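Local coordinates for ancillary protein 1 (Streptococcus pyogenes, PDB 2XI9) that acts as an adhesin presented on the streptococcal pilus, with an internal thioester bond required for efficient interaction with host cells, at residues T95-A100 with G109-N114; Q229-E232 with T237-Q240. One frame throughout, in Å; residues are numbered along the deposited sequence.

Interaction 1. Residues T95-A100 with G109-N114; sequences TFKVEA and GKQIEN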
# COMPACT_ATOMS: atom_id res chain seq x y z
N THR A 95 10.37 -18.96 9.22
CA THR A 95 11.25 -18.86 10.37
C THR A 95 11.38 -17.39 10.74
O THR A 95 11.61 -16.55 9.87
CB THR A 95 12.63 -19.48 10.06
OG1 THR A 95 12.46 -20.84 9.66
CG2 THR A 95 13.54 -19.43 11.29
N PHE A 96 11.21 -17.08 12.03
CA PHE A 96 11.40 -15.73 12.52
C PHE A 96 12.04 -15.71 13.90
O PHE A 96 11.97 -16.70 14.65
CB PHE A 96 10.08 -14.93 12.49
CG PHE A 96 9.00 -15.45 13.41
CD1 PHE A 96 8.80 -14.87 14.65
CD2 PHE A 96 8.16 -16.47 13.01
CE1 PHE A 96 7.79 -15.33 15.50
CE2 PHE A 96 7.14 -16.94 13.85
CZ PHE A 96 6.96 -16.37 15.10
N LYS A 97 12.72 -14.61 14.21
CA LYS A 97 13.42 -14.42 15.47
C LYS A 97 12.82 -13.24 16.22
O LYS A 97 12.58 -12.18 15.62
CB LYS A 97 14.91 -14.19 15.21
CG LYS A 97 15.76 -13.99 16.46
CD LYS A 97 17.23 -14.45 16.27
CE LYS A 97 18.15 -13.30 15.87
NZ LYS A 97 19.52 -13.78 15.45
N VAL A 98 12.54 -13.44 17.50
CA VAL A 98 12.17 -12.33 18.38
C VAL A 98 13.37 -12.01 19.24
O VAL A 98 13.98 -12.90 19.84
CB VAL A 98 10.98 -12.64 19.28
CG1 VAL A 98 10.61 -11.41 20.12
CG2 VAL A 98 9.81 -13.12 18.46
N GLU A 99 13.70 -10.73 19.33
CA GLU A 99 14.92 -10.31 20.01
C GLU A 99 14.82 -8.85 20.42
O GLU A 99 14.98 -7.96 19.59
CB GLU A 99 16.10 -10.54 19.07
CG GLU A 99 17.47 -10.34 19.68
CD GLU A 99 18.57 -10.58 18.65
OE1 GLU A 99 18.64 -9.81 17.67
OE2 GLU A 99 19.35 -11.54 18.83
N ALA A 100 14.51 -8.63 21.70
CA ALA A 100 14.57 -7.30 22.30
C ALA A 100 13.53 -6.34 21.74
O ALA A 100 13.84 -5.20 21.41
CB ALA A 100 15.98 -6.72 22.13
N GLY A 109 19.86 -17.72 4.92
CA GLY A 109 21.08 -17.01 5.29
C GLY A 109 20.93 -15.50 5.47
O GLY A 109 21.92 -14.80 5.71
N LYS A 110 19.70 -15.01 5.34
CA LYS A 110 19.39 -13.60 5.44
C LYS A 110 18.45 -13.39 6.61
O LYS A 110 17.44 -14.08 6.73
CB LYS A 110 18.68 -13.10 4.18
CG LYS A 110 19.33 -13.47 2.87
CD LYS A 110 20.30 -12.39 2.38
CE LYS A 110 19.56 -11.23 1.75
NZ LYS A 110 20.52 -10.24 1.17
N GLN A 111 18.77 -12.41 7.45
CA GLN A 111 17.88 -11.98 8.53
C GLN A 111 17.49 -10.51 8.31
O GLN A 111 18.35 -9.62 8.30
CB GLN A 111 18.56 -12.15 9.89
CG GLN A 111 17.66 -11.77 11.06
CD GLN A 111 18.32 -12.00 12.41
OE1 GLN A 111 18.49 -13.14 12.84
NE2 GLN A 111 18.70 -10.90 13.09
N ILE A 112 16.20 -10.26 8.14
CA ILE A 112 15.71 -8.91 7.88
C ILE A 112 14.66 -8.52 8.90
O ILE A 112 13.91 -9.38 9.39
CB ILE A 112 15.19 -8.75 6.42
CG1 ILE A 112 13.75 -9.27 6.25
CG2 ILE A 112 16.12 -9.47 5.43
CD1 ILE A 112 13.06 -8.67 5.05
N GLU A 113 14.60 -7.23 9.22
CA GLU A 113 13.52 -6.70 10.03
C GLU A 113 12.19 -7.08 9.41
O GLU A 113 12.02 -7.01 8.19
CB GLU A 113 13.62 -5.18 10.18
CG GLU A 113 12.44 -4.60 10.94
CD GLU A 113 12.59 -3.15 11.34
OE1 GLU A 113 11.53 -2.55 11.67
OE2 GLU A 113 13.73 -2.61 11.32
N ASN A 114 11.24 -7.50 10.25
CA ASN A 114 9.92 -7.89 9.78
C ASN A 114 9.30 -6.82 8.87
O ASN A 114 9.08 -5.70 9.30
CB ASN A 114 9.02 -8.15 10.98
CG ASN A 114 7.67 -8.68 10.61
OD1 ASN A 114 7.40 -9.12 9.48
ND2 ASN A 114 6.78 -8.61 11.57

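Interaction 2. Residues Q229-E232 with T237-Q240; sequences QAIE and TETQ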
# COMPACT_ATOMS: atom_id res chain seq x y z
N GLN A 229 2.32 22.92 1.35
CA GLN A 229 3.79 22.87 1.25
C GLN A 229 4.31 23.82 0.17
O GLN A 229 3.63 24.12 -0.78
CB GLN A 229 4.31 21.46 0.98
CG GLN A 229 4.14 20.96 -0.43
CD GLN A 229 4.77 19.59 -0.61
OE1 GLN A 229 4.35 18.63 0.01
NE2 GLN A 229 5.76 19.50 -1.48
N ALA A 230 5.55 24.25 0.35
CA ALA A 230 6.28 25.07 -0.61
C ALA A 230 6.42 24.35 -1.94
O ALA A 230 6.98 23.26 -1.97
CB ALA A 230 7.66 25.34 -0.04
N ILE A 231 5.91 24.91 -3.04
CA ILE A 231 6.15 24.28 -4.37
C ILE A 231 7.34 25.02 -5.03
O ILE A 231 7.28 26.20 -5.34
CB ILE A 231 4.92 24.33 -5.32
CG1 ILE A 231 3.64 23.79 -4.67
CG2 ILE A 231 5.23 23.49 -6.57
CD1 ILE A 231 3.71 22.34 -4.18
N GLU A 232 8.43 24.31 -5.22
CA GLU A 232 9.67 24.93 -5.64
C GLU A 232 9.79 24.99 -7.16
O GLU A 232 10.52 25.81 -7.69
CB GLU A 232 10.82 24.11 -5.08
CG GLU A 232 10.78 24.02 -3.55
CD GLU A 232 11.98 23.32 -2.96
OE1 GLU A 232 12.45 22.29 -3.53
OE2 GLU A 232 12.45 23.80 -1.91
N THR A 237 1.51 24.62 -9.50
CA THR A 237 0.58 24.76 -8.38
C THR A 237 0.64 23.52 -7.50
O THR A 237 1.23 22.52 -7.89
CB THR A 237 -0.86 24.92 -8.91
OG1 THR A 237 -1.24 23.72 -9.58
CG2 THR A 237 -0.98 26.15 -9.86
N GLU A 238 -0.01 23.55 -6.33
CA GLU A 238 -0.05 22.35 -5.49
C GLU A 238 -0.70 21.20 -6.23
O GLU A 238 -0.27 20.04 -6.15
CB GLU A 238 -0.82 22.64 -4.19
CG GLU A 238 0.04 23.36 -3.15
CD GLU A 238 -0.63 23.56 -1.79
OE1 GLU A 238 -1.21 22.63 -1.22
OE2 GLU A 238 -0.58 24.69 -1.29
N THR A 239 -1.80 21.50 -6.94
CA THR A 239 -2.52 20.45 -7.64
C THR A 239 -1.65 19.83 -8.74
O THR A 239 -1.68 18.62 -8.92
CB THR A 239 -3.86 20.95 -8.18
OG1 THR A 239 -4.71 21.27 -7.06
CG2 THR A 239 -4.55 19.90 -9.05
N GLN A 240 -0.88 20.65 -9.44
CA GLN A 240 0.00 20.17 -10.49
C GLN A 240 1.10 19.25 -9.91
O GLN A 240 1.38 18.18 -10.47
CB GLN A 240 0.56 21.32 -11.32
CG GLN A 240 -0.50 21.96 -12.23
CD GLN A 240 -0.10 23.24 -12.88
OE1 GLN A 240 0.84 23.92 -12.45
NE2 GLN A 240 -0.82 23.60 -13.95
O HOH W 1 1.84 25.95 -1.53

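Interaction 1. Residues T95-A100 with G109-N114
K97 and Q111 sit on strands 94-99 and 110-113, which run parallel to each other on the two flanks of strand 102-107, antiparallel to both, so that 8.6 Å separates K97 CA from Q111 CA and the side chains alone bridge the gap. Both project from the same face of the sheet. In each residue CG lies opposite the backbone N (chi1 -180° for K97), and the glutamine continues fully extended beyond it. The lysine chain bends at chi3, near 95°, and crosses the glutamine at about a right angle. Its end thereby passes beside the amide oxygen: K97 NZ lies 2.9 Å from Q111 OE1 in a weak hydrogen bond. The weakness has a geometric reason, since the angle CE-NZ...OE1 is only about 82° and the acceptor lies well aside from the directions in which the ammonium hydrogens point. K97 CE comes almost as near, 3.1 Å from Q111 OE1, and it also rests 3.7 Å from Q111 CD. The oxygen thus meets the final methylene as well as the charge. Q111 is exposed and also touches a crystal neighbour, so its orientation may partly reflect the lattice. The middle strand underlies the bridge: K97 pairs with Y104 through the backbone, the Q111 side chain touches Y104, and K97 packs on I106. On its other flank strand 94-99 meets strand 75-83, with K97 touching T76, whereas strand 110-113 forms the margin of this six-stranded sheet in the prealbumin-like domain.

Interaction 2. Residues Q229-E232 with T237-Q240
I231 reaches E238 because its CG1 branch stands opposite its own carbonyl carbon (chi1 -51°), while E238 CG, set likewise opposite its carbonyl carbon (chi1 -81°), carries an extended chain past it at about a right angle. The meeting is between aliphatic parts. I231 CG1 lies 3.9 Å from E238 CG, and the CD1 end of I231 extends over the start of the helix to 4.0 Å from E238 CA. On the side toward the preceding residue, I231 CG1 also approaches T237 C at 4.1 Å. The carboxylate continues beyond the isoleucine to the backbone of Q229, but does not bond to it directly. A water fills this step, donating to Q229 O at 2.7 Å and to E238 OE2 at 2.7 Å. The other carboxylate oxygen, OE1, accepts from Y224 OH and G228 N, so both oxygens of the group are engaged and its rotation is probably restricted. T237 is the N-cap of helix 238-253 and forms a capping box with Q240: Q240 N donates to T237 OG1 over 3.1 Å, and T237 N donates to Q240 OE1 over 3.1 Å, tilted 33° from the carbonyl plane. Further along the helix, L241 meets both Q229 and I231. Chemically, the contact combines a small apolar patch with a water-mediated link and a capped helix start. The negative charge of E238, in the first turn, would be expected to interact favourably with the helix dipole, and the water lets two acceptors share one partner.

In the fold
Interactions 1 and 2 follow one another along the chain and lie in different domains, the prealbumin-like and the thioester domain, with centres 41 Å apart and nearest atoms about 25 Å apart. Both are surface contacts and they share no secondary-structure element. Strands 94-99 and 110-113, on which residues 95-100 and 109-114 lie, belong to one sheet and are joined across an intervening strand through a single weak polar link between long side chains. Residues 229-232 and 237-240 instead join an irregular loop to the beginning of a helix, burying more surface (155 against 94 Å²), with aliphatic packing supplemented by a bridging water. A lysine supplies the charge in the first contact, a glutamate in the second.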